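Local coordinates for tube-forming protein in Mycobacterial Envelpe, TiME (Mycolicibacterium smegmatis, PDB 7CU9) that probably forms a tube across the mycobacterial outer envelope, thought to serve as a channel for protein secretion, at residues N20-P25 and G174-V179; C46-D51 and V103-G108; E124-T129 and T147-F152. All blocks are in the same frame, centred on the assembly; numbering follows the deposited sequence.

Contact 1: residues N20-P25 and G174-V179; sequences NIVGAP and GPAVNV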
loop_
_atom_site.group_PDB
_atom_site.type_symbol
_atom_site.label_atom_id
_atom_site.label_comp_id
_atom_site.label_asym_id
_atom_site.label_seq_id
_atom_site.Cartn_x
_atom_site.Cartn_y
_atom_site.Cartn_z
ATOM N N ASN B 20 -10.105 -2.426 2.225
ATOM C CA ASN B 20 -9.684 -2.719 3.619
ATOM C C ASN B 20 -8.352 -3.476 3.627
ATOM O O ASN B 20 -7.577 -3.288 4.579
ATOM C CB ASN B 20 -10.750 -3.506 4.382
ATOM C CG ASN B 20 -11.953 -2.657 4.728
ATOM O OD1 ASN B 20 -11.892 -1.428 4.669
ATOM N ND2 ASN B 20 -13.046 -3.301 5.095
ATOM N N ILE B 21 -8.107 -4.323 2.623
ATOM C CA ILE B 21 -6.894 -5.188 2.562
ATOM C C ILE B 21 -5.688 -4.376 2.069
ATOM O O ILE B 21 -4.611 -4.532 2.663
ATOM C CB ILE B 21 -7.165 -6.434 1.699
ATOM C CG1 ILE B 21 -8.163 -7.359 2.396
ATOM C CG2 ILE B 21 -5.870 -7.156 1.351
ATOM C CD1 ILE B 21 -8.757 -8.407 1.493
ATOM N N VAL B 22 -5.830 -3.583 1.005
ATOM C CA VAL B 22 -4.680 -2.829 0.411
ATOM C C VAL B 22 -4.435 -1.533 1.193
ATOM O O VAL B 22 -3.333 -0.971 1.044
ATOM C CB VAL B 22 -4.856 -2.551 -1.096
ATOM C CG1 VAL B 22 -4.990 -3.841 -1.884
ATOM C CG2 VAL B 22 -6.002 -1.604 -1.404
ATOM N N GLY B 23 -5.407 -1.072 1.983
ATOM C CA GLY B 23 -5.309 0.190 2.747
ATOM C C GLY B 23 -5.309 1.405 1.839
ATOM O O GLY B 23 -4.447 2.290 2.016
ATOM N N ALA B 24 -6.221 1.440 0.869
ATOM C CA ALA B 24 -6.404 2.568 -0.068
ATOM C C ALA B 24 -7.814 2.520 -0.641
ATOM O O ALA B 24 -8.448 1.463 -0.653
ATOM C CB ALA B 24 -5.363 2.513 -1.159
ATOM N N PRO B 25 -8.348 3.658 -1.132
ATOM C CA PRO B 25 -9.669 3.670 -1.757
ATOM C C PRO B 25 -9.710 2.760 -2.994
ATOM O O PRO B 25 -8.787 2.779 -3.788
ATOM C CB PRO B 25 -9.881 5.146 -2.134
ATOM C CG PRO B 25 -8.955 5.892 -1.203
ATOM C CD PRO B 25 -7.742 4.998 -1.077
ATOM N N GLY B 174 2.906 -7.260 -2.275
ATOM C CA GLY B 174 3.065 -8.649 -1.801
ATOM C C GLY B 174 2.286 -8.908 -0.514
ATOM O O GLY B 174 1.507 -9.859 -0.425
ATOM N N PRO B 175 2.475 -8.106 0.558
ATOM C CA PRO B 175 1.716 -8.323 1.787
ATOM C C PRO B 175 0.200 -8.343 1.540
ATOM O O PRO B 175 -0.482 -9.216 2.059
ATOM C CB PRO B 175 2.160 -7.143 2.660
ATOM C CG PRO B 175 3.572 -6.886 2.203
ATOM C CD PRO B 175 3.501 -7.059 0.698
ATOM N N ALA B 176 -0.316 -7.412 0.737
ATOM C CA ALA B 176 -1.765 -7.312 0.441
ATOM C C ALA B 176 -2.230 -8.545 -0.342
ATOM O O ALA B 176 -3.306 -9.075 -0.023
ATOM C CB ALA B 176 -2.077 -6.045 -0.311
ATOM N N VAL B 177 -1.459 -9.016 -1.318
ATOM C CA VAL B 177 -1.941 -10.160 -2.147
ATOM C C VAL B 177 -2.002 -11.410 -1.260
ATOM O O VAL B 177 -2.907 -12.252 -1.464
ATOM C CB VAL B 177 -1.122 -10.349 -3.438
ATOM C CG1 VAL B 177 0.200 -11.066 -3.220
ATOM C CG2 VAL B 177 -1.952 -11.067 -4.493
ATOM N N ASN B 178 -1.124 -11.517 -0.263
ATOM C CA ASN B 178 -1.132 -12.664 0.686
ATOM C C ASN B 178 -2.353 -12.559 1.605
ATOM O O ASN B 178 -3.012 -13.588 1.828
ATOM C CB ASN B 178 0.176 -12.757 1.471
ATOM C CG ASN B 178 1.325 -13.206 0.598
ATOM O OD1 ASN B 178 1.110 -13.726 -0.496
ATOM N ND2 ASN B 178 2.544 -12.989 1.062
ATOM N N VAL B 179 -2.664 -11.364 2.113
ATOM C CA VAL B 179 -3.879 -11.175 2.959
ATOM C C VAL B 179 -5.110 -11.530 2.113
ATOM O O VAL B 179 -5.991 -12.254 2.606
ATOM C CB VAL B 179 -3.979 -9.747 3.526
ATOM C CG1 VAL B 179 -5.333 -9.502 4.166
ATOM C CG2 VAL B 179 -2.864 -9.457 4.519
#
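Ile21 and Val179 lie alongside each other, their side chains running opposite ways, and the methyl CG2 of Ile21 is where most of the touching happens. Ile21 CG1 sits beside the backbone N (chi1 -69°), which leaves CG2 anti to that nitrogen and directed at Ala176 and Val179; it comes within 3.7 Å of Val179 CG1. That valine methyl also reaches the first link of the isoleucine chain, with Ile21 CG1 4.0 Å from Val179 CG1, so it rides against the fork of the isoleucine. Ile21 CG2 also rests against the helix backbone, 3.5 Å from the carbonyl oxygen Ala176 O. One residue on, Val22 meets the small side chain of Ala176 with a single branch, Val22 CG1 to Ala176 CB at 4.0 Å. No hydrogen bond joins the two segments; the contact is apolar. The low bulk of Ala176 lets the backbones draw close, the CA atoms of Val22 and Ala176 being 5.3 Å apart. Gly23 then ends helix 15-22 with a positive phi of 68°. The contact joins the end of helix 15-22 to the start of helix 174-185, the chain's last; Val22 also packs on Val82 of strand 77-89, while Val177 rests on strands 150-158 and 161-169.

Contact 2: residues C46-D51 and V103-G108; sequences CNNWAD and VDRTVG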
loop_
_atom_site.group_PDB
_atom_site.type_symbol
_atom_site.label_atom_id
_atom_site.label_comp_id
_atom_site.label_asym_id
_atom_site.label_seq_id
_atom_site.Cartn_x
_atom_site.Cartn_y
_atom_site.Cartn_z
ATOM N N CYS B 46 5.849 -16.569 -20.967
ATOM C CA CYS B 46 5.360 -15.609 -19.944
ATOM C C CYS B 46 3.836 -15.460 -19.997
ATOM O O CYS B 46 3.299 -14.728 -19.155
ATOM C CB CYS B 46 6.055 -14.263 -20.082
ATOM S SG CYS B 46 7.762 -14.329 -19.475
ATOM N N ASN B 47 3.152 -16.163 -20.904
ATOM C CA ASN B 47 1.683 -16.015 -21.070
ATOM C C ASN B 47 0.979 -16.196 -19.717
ATOM O O ASN B 47 0.174 -15.322 -19.343
ATOM C CB ASN B 47 1.116 -16.983 -22.106
ATOM C CG ASN B 47 -0.292 -16.596 -22.502
ATOM O OD1 ASN B 47 -0.487 -15.742 -23.365
ATOM N ND2 ASN B 47 -1.279 -17.192 -21.849
ATOM N N ASN B 48 1.266 -17.279 -18.998
ATOM C CA ASN B 48 0.469 -17.656 -17.801
ATOM C C ASN B 48 1.006 -16.961 -16.546
ATOM O O ASN B 48 0.483 -17.238 -15.464
ATOM C CB ASN B 48 0.353 -19.171 -17.668
ATOM C CG ASN B 48 -0.419 -19.781 -18.816
ATOM O OD1 ASN B 48 -0.964 -19.067 -19.660
ATOM N ND2 ASN B 48 -0.463 -21.101 -18.854
ATOM N N TRP B 49 1.968 -16.044 -16.690
ATOM C CA TRP B 49 2.370 -15.089 -15.625
ATOM C C TRP B 49 1.845 -13.682 -15.942
ATOM O O TRP B 49 1.777 -12.856 -15.020
ATOM C CB TRP B 49 3.895 -15.083 -15.459
ATOM C CG TRP B 49 4.441 -16.128 -14.534
ATOM C CD1 TRP B 49 3.807 -17.229 -14.025
ATOM C CD2 TRP B 49 5.777 -16.157 -14.001
ATOM N NE1 TRP B 49 4.655 -17.936 -13.214
ATOM C CE2 TRP B 49 5.873 -17.300 -13.181
ATOM C CE3 TRP B 49 6.889 -15.316 -14.132
ATOM C CZ2 TRP B 49 7.045 -17.617 -12.494
ATOM C CZ3 TRP B 49 8.043 -15.631 -13.450
ATOM C CH2 TRP B 49 8.117 -16.766 -12.644
ATOM N N ALA B 50 1.509 -13.395 -17.201
ATOM C CA ALA B 50 1.181 -12.026 -17.668
ATOM C C ALA B 50 -0.151 -11.543 -17.077
ATOM O O ALA B 50 -0.342 -10.326 -16.941
ATOM C CB ALA B 50 1.179 -11.990 -19.179
ATOM N N ASP B 51 -1.048 -12.461 -16.728
ATOM C CA ASP B 51 -2.306 -12.123 -16.018
ATOM C C ASP B 51 -2.849 -13.405 -15.392
ATOM O O ASP B 51 -2.248 -14.469 -15.590
ATOM C CB ASP B 51 -3.327 -11.474 -16.960
ATOM C CG ASP B 51 -4.360 -10.589 -16.279
ATOM O OD1 ASP B 51 -4.418 -10.577 -15.031
ATOM O OD2 ASP B 51 -5.079 -9.890 -17.013
ATOM N N VAL B 103 2.156 -23.380 -13.758
ATOM C CA VAL B 103 3.579 -23.461 -13.306
ATOM C C VAL B 103 4.445 -24.195 -14.338
ATOM O O VAL B 103 5.624 -23.814 -14.462
ATOM C CB VAL B 103 3.700 -24.067 -11.896
ATOM C CG1 VAL B 103 2.941 -23.240 -10.876
ATOM C CG2 VAL B 103 3.271 -25.518 -11.835
ATOM N N ASP B 104 3.920 -25.183 -15.063
ATOM C CA ASP B 104 4.731 -25.948 -16.050
ATOM C C ASP B 104 5.033 -25.059 -17.261
ATOM O O ASP B 104 6.144 -25.179 -17.816
ATOM C CB ASP B 104 4.043 -27.236 -16.504
ATOM C CG ASP B 104 3.808 -28.252 -15.401
ATOM O OD1 ASP B 104 4.262 -28.019 -14.265
ATOM O OD2 ASP B 104 3.163 -29.279 -15.694
ATOM N N ARG B 105 4.100 -24.194 -17.663
ATOM C CA ARG B 105 4.157 -23.493 -18.973
ATOM C C ARG B 105 4.921 -22.169 -18.849
ATOM O O ARG B 105 5.116 -21.512 -19.892
ATOM C CB ARG B 105 2.744 -23.293 -19.520
ATOM C CG ARG B 105 1.977 -24.596 -19.678
ATOM C CD ARG B 105 0.664 -24.378 -20.389
ATOM N NE ARG B 105 -0.006 -25.644 -20.622
ATOM C CZ ARG B 105 -1.200 -25.772 -21.186
ATOM N NH1 ARG B 105 -1.880 -24.704 -21.565
ATOM N NH2 ARG B 105 -1.715 -26.979 -21.356
ATOM N N THR B 106 5.345 -21.802 -17.638
ATOM C CA THR B 106 6.026 -20.511 -17.355
ATOM C C THR B 106 7.469 -20.739 -16.891
ATOM O O THR B 106 8.115 -19.758 -16.488
ATOM C CB THR B 106 5.232 -19.685 -16.339
ATOM O OG1 THR B 106 5.007 -20.502 -15.192
ATOM C CG2 THR B 106 3.920 -19.187 -16.905
ATOM N N VAL B 107 7.972 -21.971 -16.959
ATOM C CA VAL B 107 9.412 -22.243 -16.684
ATOM C C VAL B 107 10.208 -21.505 -17.764
ATOM O O VAL B 107 9.940 -21.735 -18.962
ATOM C CB VAL B 107 9.721 -23.751 -16.642
ATOM C CG1 VAL B 107 11.205 -24.022 -16.433
ATOM C CG2 VAL B 107 8.903 -24.454 -15.570
ATOM N N GLY B 108 11.088 -20.593 -17.349
ATOM C CA GLY B 108 11.880 -19.748 -18.260
ATOM C C GLY B 108 11.388 -18.312 -18.322
ATOM O O GLY B 108 12.097 -17.479 -18.911
HETATM O O HOH W 1 2.743 -19.531 -20.102
#
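Asn48 and Trp49 of the short, weakly bonded helix 47-50 receive Thr106 between them. Cys46 opens the segment with its carbonyl, which accepts from Trp49 N, and its sulfur is joined to Cys109, just beyond 103-108. Asn47 does not touch the other segment, but its amide steadies the next residue: Asn47 ND2 donates to Asn48 OD1 at 2.9 Å in a nearly straight bond (169°), with Asn48 OD1 in the Asn47 amide plane. The other end of that Asn48 amide, ND2, is held by Arg101 O and Glu56 OE2, so its rotation is fixed from both ends. Asn48 ND2 also lies 3.8 Å from Arg105 CD, beside the extended arginine chain, whose guanidinium forms a salt bridge with Glu56. On the backbone a water accepts from Asn48 N at 2.9 Å and lies 3.1 Å from Arg105 O, bridging the two. Asn48 CB meets Thr106 CG2 at 3.6 Å, and that same methyl reaches on to the indole. Over the pyrrole part of Trp49, Thr106 CB makes a CH-pi contact, 3.8 Å from the five-membered ring centroid and 18° off its normal. A chi1 of 54° sets Thr106 OG1 between its backbone N and carbonyl carbon, near the indole nitrogen without bonding to it; its hydrogen bond is with Val102 O. The result is a buried threonine-on-indole CH-pi contact beside a disulfide, joining the loop after helix 92-103 to the short helix 47-50 in this PknH-like extracellular domain.

Contact 3: residues E124-T129 and T147-F152; sequences EVWTFT and TDRRCF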
loop_
_atom_site.group_PDB
_atom_site.type_symbol
_atom_site.label_atom_id
_atom_site.label_comp_id
_atom_site.label_asym_id
_atom_site.label_seq_id
_atom_site.Cartn_x
_atom_site.Cartn_y
_atom_site.Cartn_z
ATOM N N GLU B 124 2.330 -2.663 -23.511
ATOM C CA GLU B 124 3.056 -2.495 -22.227
ATOM C C GLU B 124 4.263 -3.430 -22.241
ATOM O O GLU B 124 4.171 -4.502 -22.855
ATOM C CB GLU B 124 2.151 -2.814 -21.040
ATOM C CG GLU B 124 0.966 -1.876 -20.908
ATOM C CD GLU B 124 -0.009 -2.252 -19.808
ATOM O OE1 GLU B 124 0.034 -3.413 -19.343
ATOM O OE2 GLU B 124 -0.824 -1.387 -19.429
ATOM N N VAL B 125 5.359 -3.021 -21.608
ATOM C CA VAL B 125 6.580 -3.863 -21.473
ATOM C C VAL B 125 6.717 -4.224 -19.996
ATOM O O VAL B 125 6.694 -3.303 -19.158
ATOM C CB VAL B 125 7.828 -3.148 -22.017
ATOM C CG1 VAL B 125 9.089 -3.966 -21.792
ATOM C CG2 VAL B 125 7.654 -2.803 -23.487
ATOM N N TRP B 126 6.793 -5.522 -19.702
ATOM C CA TRP B 126 6.840 -6.054 -18.319
ATOM C C TRP B 126 8.075 -6.929 -18.142
ATOM O O TRP B 126 8.391 -7.708 -19.059
ATOM C CB TRP B 126 5.563 -6.833 -17.993
ATOM C CG TRP B 126 4.344 -5.973 -17.900
ATOM C CD1 TRP B 126 3.492 -5.650 -18.915
ATOM C CD2 TRP B 126 3.838 -5.314 -16.725
ATOM N NE1 TRP B 126 2.486 -4.848 -18.450
ATOM C CE2 TRP B 126 2.671 -4.623 -17.112
ATOM C CE3 TRP B 126 4.242 -5.251 -15.388
ATOM C CZ2 TRP B 126 1.911 -3.881 -16.208
ATOM C CZ3 TRP B 126 3.497 -4.512 -14.497
ATOM C CH2 TRP B 126 2.346 -3.838 -14.903
ATOM N N THR B 127 8.712 -6.806 -16.980
ATOM C CA THR B 127 9.852 -7.642 -16.533
ATOM C C THR B 127 9.351 -8.609 -15.462
ATOM O O THR B 127 8.809 -8.141 -14.434
ATOM C CB THR B 127 10.998 -6.776 -16.007
ATOM O OG1 THR B 127 11.389 -5.936 -17.095
ATOM C CG2 THR B 127 12.163 -7.599 -15.510
ATOM N N PHE B 128 9.548 -9.904 -15.688
ATOM C CA PHE B 128 9.031 -10.987 -14.821
ATOM C C PHE B 128 10.137 -11.515 -13.912
ATOM O O PHE B 128 11.265 -11.749 -14.385
ATOM C CB PHE B 128 8.449 -12.102 -15.684
ATOM C CG PHE B 128 7.204 -11.683 -16.416
ATOM C CD1 PHE B 128 7.278 -11.059 -17.649
ATOM C CD2 PHE B 128 5.955 -11.883 -15.853
ATOM C CE1 PHE B 128 6.128 -10.651 -18.306
ATOM C CE2 PHE B 128 4.808 -11.477 -16.513
ATOM C CZ PHE B 128 4.892 -10.863 -17.736
ATOM N N THR B 129 9.801 -11.731 -12.642
ATOM C CA THR B 129 10.683 -12.381 -11.647
ATOM C C THR B 129 9.849 -13.354 -10.816
ATOM O O THR B 129 8.642 -13.114 -10.635
ATOM C CB THR B 129 11.399 -11.338 -10.784
ATOM O OG1 THR B 129 10.413 -10.582 -10.087
ATOM C CG2 THR B 129 12.272 -10.408 -11.595
ATOM N N THR B 147 9.158 2.163 -14.762
ATOM C CA THR B 147 8.255 2.573 -13.653
ATOM C C THR B 147 8.607 1.791 -12.387
ATOM O O THR B 147 9.352 0.800 -12.485
ATOM C CB THR B 147 6.775 2.345 -13.988
ATOM O OG1 THR B 147 6.480 0.969 -13.735
ATOM C CG2 THR B 147 6.413 2.701 -15.414
ATOM N N ASP B 148 8.047 2.212 -11.254
ATOM C CA ASP B 148 8.114 1.469 -9.970
ATOM C C ASP B 148 6.815 0.678 -9.778
ATOM O O ASP B 148 6.544 0.270 -8.641
ATOM C CB ASP B 148 8.385 2.414 -8.798
ATOM C CG ASP B 148 7.297 3.441 -8.535
ATOM O OD1 ASP B 148 6.376 3.560 -9.368
ATOM O OD2 ASP B 148 7.380 4.122 -7.491
ATOM N N ARG B 149 6.024 0.482 -10.837
ATOM C CA ARG B 149 4.752 -0.276 -10.737
ATOM C C ARG B 149 5.055 -1.775 -10.813
ATOM O O ARG B 149 5.626 -2.232 -11.828
ATOM C CB ARG B 149 3.768 0.128 -11.832
ATOM C CG ARG B 149 2.420 -0.566 -11.700
ATOM C CD ARG B 149 1.451 -0.014 -12.714
ATOM N NE ARG B 149 0.108 -0.568 -12.639
ATOM C CZ ARG B 149 -0.835 -0.212 -11.770
ATOM N NH1 ARG B 149 -0.596 0.683 -10.826
ATOM N NH2 ARG B 149 -2.029 -0.778 -11.847
ATOM N N ARG B 150 4.668 -2.517 -9.777
ATOM C CA ARG B 150 4.853 -3.985 -9.730
ATOM C C ARG B 150 3.516 -4.639 -9.400
ATOM O O ARG B 150 2.756 -4.091 -8.584
ATOM C CB ARG B 150 5.943 -4.388 -8.735
ATOM C CG ARG B 150 7.329 -3.928 -9.165
ATOM C CD ARG B 150 8.437 -4.530 -8.340
ATOM N NE ARG B 150 8.360 -4.044 -6.967
ATOM C CZ ARG B 150 8.927 -4.627 -5.918
ATOM N NH1 ARG B 150 9.651 -5.724 -6.063
ATOM N NH2 ARG B 150 8.773 -4.103 -4.713
ATOM N N CYS B 151 3.243 -5.750 -10.072
ATOM C CA CYS B 151 2.084 -6.625 -9.796
ATOM C C CYS B 151 2.607 -7.866 -9.080
ATOM O O CYS B 151 3.403 -8.594 -9.684
ATOM C CB CYS B 151 1.359 -7.007 -11.076
ATOM S SG CYS B 151 0.668 -5.582 -11.956
ATOM N N PHE B 152 2.190 -8.061 -7.833
ATOM C CA PHE B 152 2.486 -9.269 -7.030
ATOM C C PHE B 152 1.347 -10.265 -7.236
ATOM O O PHE B 152 0.171 -9.917 -7.028
ATOM C CB PHE B 152 2.687 -8.906 -5.561
ATOM C CG PHE B 152 4.046 -8.324 -5.279
ATOM C CD1 PHE B 152 4.369 -7.045 -5.702
ATOM C CD2 PHE B 152 5.011 -9.068 -4.623
ATOM C CE1 PHE B 152 5.628 -6.515 -5.459
ATOM C CE2 PHE B 152 6.269 -8.537 -4.379
ATOM C CZ PHE B 152 6.575 -7.264 -4.802
#
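Arg149 N donates to Thr147 OG1 at 3.0 Å, forming an ST turn that shapes the chain just ahead of strand 150-158; the hydroxyl is also hydrogen-bonded to Glu144 O. Beyond the turn, Arg149 and then Cys151 of the strand come to the benzo end of Trp126. Cys151 SG is 3.8 Å from Trp126 CH2 and approaches the six-membered ring obliquely, 51° off its normal, in a sulfur-aromatic contact. The backbone oxygen Arg149 O lies 4.1 Å from Trp126 CZ3, and the aliphatic part of the arginine passes nearby, Arg149 CD to Trp126 CH2 at 4.5 Å. Its guanidinium is bound elsewhere, to the carbonyls of Ala78 and Thr79. The pyrrole edge is held by a hydrogen bond: Trp126 NE1 donates to Glu124 OE1 at 3.0 Å, the oxygen lying in the ring plane and the N-H arriving 37° out of the carboxylate plane. With CG beside the backbone N (chi1 -68°), the long ring reaches past the intervening strand 137-144 to strand 150-158, although the nearest CA atoms, on Trp126 and Arg150, are 9.1 Å apart. Lys142 of that middle strand makes a cation-pi contact with Trp126. Beyond, Cys151 is disulfide-bonded to Cys168 of strand 161-169, while Trp126 packs on Met116 of strand 113-118.

How the contacts relate
From the N terminus, helix 15-22 opens contact 1, which closes only when the chain returns as helix 174-185, so the loop spans nearly the whole domain and encloses the other two contacts. Contact 2 closes first, bringing the loop after helix 92-103 back to helix 47-50; contact 3 follows in series, across strand 137-144. Contacts 1 and 2 lie on opposite sides of the chain's centre, with centres 24 Å apart and nearest atoms about 11 Å. Contact 3, in the antiparallel sheet, touches both: Phe128 packs against Cys46, Trp49 and Ala50, and Phe152 meets Gly174 and Val177. It thus connects the helix pair 15-22 and 174-185 with the region of helix 47-50.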